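Local coordinates for protein oxidoreductase, FMN-binding (Shewanella oneidensis, PDB 2GQA) that binds FMN in a TIM-barrel fold and probably acts as an NAD(P)-linked oxidoreductase on CH-CH groups of its substrates, at residues Q117-S122 / G185-Q190. Residues are numbered along the deposited sequence; the frame is centred on the assembly and turned at random.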
loop_
_atom_site.group_PDB
_atom_site.type_symbol
_atom_site.label_atom_id
_atom_site.label_comp_id
_atom_site.label_asym_id
_atom_site.label_seq_id
_atom_site.Cartn_x
_atom_site.Cartn_y
_atom_site.Cartn_z
ATOM N N GLN A 117 -8.288 15.452 -15.674
ATOM C CA GLN A 117 -7.681 14.381 -16.451
ATOM C C GLN A 117 -6.592 13.779 -15.568
ATOM O O GLN A 117 -5.888 14.502 -14.864
ATOM C CB GLN A 117 -7.062 14.931 -17.739
ATOM C CG GLN A 117 -6.254 13.900 -18.510
ATOM C CD GLN A 117 -5.760 14.410 -19.854
ATOM O OE1 GLN A 117 -5.566 15.613 -20.047
ATOM N NE2 GLN A 117 -5.539 13.491 -20.786
ATOM N N PRO A 118 -6.451 12.447 -15.578
ATOM C CA PRO A 118 -5.423 11.791 -14.755
ATOM C C PRO A 118 -4.013 12.172 -15.211
ATOM O O PRO A 118 -3.813 12.550 -16.370
ATOM C CB PRO A 118 -5.690 10.305 -14.983
ATOM C CG PRO A 118 -7.147 10.252 -15.374
ATOM C CD PRO A 118 -7.289 11.451 -16.269
ATOM N N ILE A 119 -3.040 12.072 -14.307
ATOM C CA ILE A 119 -1.652 12.364 -14.658
ATOM C C ILE A 119 -0.827 11.088 -14.558
ATOM O O ILE A 119 -1.191 10.156 -13.838
ATOM C CB ILE A 119 -1.011 13.419 -13.731
ATOM C CG1 ILE A 119 -1.033 12.927 -12.282
ATOM C CG2 ILE A 119 -1.731 14.758 -13.883
ATOM C CD1 ILE A 119 -0.229 13.786 -11.337
ATOM N N SER A 120 0.286 11.051 -15.280
ATOM C CA SER A 120 1.152 9.878 -15.267
ATOM C C SER A 120 2.511 10.290 -15.792
ATOM O O SER A 120 2.738 11.463 -16.089
ATOM C CB SER A 120 0.567 8.774 -16.155
ATOM O OG SER A 120 1.371 7.598 -16.132
ATOM N N SER A 121 3.419 9.329 -15.899
ATOM C CA SER A 121 4.748 9.610 -16.424
ATOM C C SER A 121 4.586 10.039 -17.879
ATOM O O SER A 121 5.243 10.969 -18.335
ATOM C CB SER A 121 5.613 8.350 -16.357
ATOM O OG SER A 121 4.949 7.281 -17.011
ATOM N N SER A 122 3.695 9.354 -18.590
ATOM C CA SER A 122 3.448 9.633 -19.995
ATOM C C SER A 122 1.956 9.680 -20.298
ATOM O O SER A 122 1.132 9.742 -19.387
ATOM C CB SER A 122 4.125 8.565 -20.855
ATOM O OG SER A 122 5.494 8.445 -20.506
ATOM N N GLY A 185 0.970 -0.751 -10.046
ATOM C CA GLY A 185 0.685 0.090 -11.194
ATOM C C GLY A 185 0.256 1.521 -10.978
ATOM O O GLY A 185 -0.224 2.165 -11.912
ATOM N N TYR A 186 0.433 2.043 -9.776
ATOM C CA TYR A 186 0.026 3.410 -9.534
ATOM C C TYR A 186 1.071 4.437 -9.984
ATOM O O TYR A 186 2.022 4.072 -10.676
ATOM C CB TYR A 186 -0.410 3.540 -8.074
ATOM C CG TYR A 186 -1.651 2.695 -7.845
ATOM C CD1 TYR A 186 -1.635 1.596 -6.980
ATOM C CD2 TYR A 186 -2.831 2.960 -8.545
ATOM C CE1 TYR A 186 -2.766 0.779 -6.825
ATOM C CE2 TYR A 186 -3.963 2.156 -8.393
ATOM C CZ TYR A 186 -3.920 1.063 -7.530
ATOM O OH TYR A 186 -5.033 0.261 -7.401
ATOM N N LEU A 187 0.907 5.707 -9.621
ATOM C CA LEU A 187 1.819 6.748 -10.122
ATOM C C LEU A 187 3.323 6.491 -10.146
ATOM O O LEU A 187 3.942 6.552 -11.209
ATOM C CB LEU A 187 1.573 8.088 -9.420
ATOM C CG LEU A 187 2.368 9.238 -10.066
ATOM C CD1 LEU A 187 1.980 9.371 -11.539
ATOM C CD2 LEU A 187 2.106 10.544 -9.315
ATOM N N ILE A 188 3.931 6.225 -8.997
ATOM C CA ILE A 188 5.371 6.019 -9.004
ATOM C C ILE A 188 5.761 4.797 -9.831
ATOM O O ILE A 188 6.780 4.812 -10.530
ATOM C CB ILE A 188 5.923 5.932 -7.563
ATOM C CG1 ILE A 188 5.642 7.263 -6.854
ATOM C CG2 ILE A 188 7.429 5.668 -7.580
ATOM C CD1 ILE A 188 6.078 7.316 -5.397
ATOM N N ASN A 189 4.926 3.761 -9.784
ATOM C CA ASN A 189 5.168 2.529 -10.530
ATOM C C ASN A 189 5.118 2.853 -12.030
ATOM O O ASN A 189 5.792 2.215 -12.834
ATOM C CB ASN A 189 4.088 1.504 -10.179
ATOM C CG ASN A 189 4.487 0.081 -10.509
ATOM O OD1 ASN A 189 5.383 -0.168 -11.325
ATOM N ND2 ASN A 189 3.809 -0.866 -9.887
ATOM N N GLN A 190 4.310 3.850 -12.394
ATOM C CA GLN A 190 4.187 4.277 -13.784
ATOM C C GLN A 190 5.476 4.927 -14.290
ATOM O O GLN A 190 5.665 5.078 -15.497
ATOM C CB GLN A 190 2.999 5.239 -13.934
ATOM C CG GLN A 190 1.650 4.520 -13.874
ATOM C CD GLN A 190 0.524 5.404 -13.371
ATOM O OE1 GLN A 190 0.428 6.579 -13.731
ATOM N NE2 GLN A 190 -0.345 4.834 -12.542
#
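Gln190 meets Ser120 and Ser121 with two different carbonyls, a worked example of one residue joining a short strand to a helix through its side chain and its backbone at once. Ser120 OG donates to Gln190 OE1 at 2.8 Å, approaching the amide with a C=O...donor angle of 125° and a tilt of 22° from the carbonyl plane. The Ser120 hydroxyl, turned away from its own backbone N (chi1 -178°), also passes the aliphatic part of the glutamine, OG lying 3.6 Å from Gln190 CB. Ser121 OG gives the second bond, 2.8 Å to the main-chain oxygen Gln190 O, but sits well above that carbonyl's plane rather than on a lone pair. The far side of the amide is fixed as well: Gln190 NE2 reaches Gly185 O at 2.7 Å in an almost straight bond, the acceptor lying close to the amide plane. Arg106 N and Val104 O add further bonds to OE1 and NE2, tying in the loop that follows barrel strand 96-102. With an alanine here in place of the glutamine, the Ser120 hydroxyl and Gly185 O would probably lose these partners, undoing the amide's link between strand 119-120, the turn before the helix and the loop after strand 96-102.

Beside this polar group, Leu187 supplies the apolar share. Its CD1 lies 3.9 Å from Ser120 CA, while CD2 faces Ile119 CD1 at the looser distance of 4.5 Å; Val159 of helix 153-172 touches both side chains. The contact thus joins the small parallel sheet of 119-120 and 149-150, an excursion from the TIM barrel, to helix 187-192 after barrel strand 177-181, the side chain of Gln190 lying about 13 Å from the bound FMN. Gripped through both ends, the buried amide has its orientation set by partners matched to its oxygen and nitrogen, and a flip would probably set like against like.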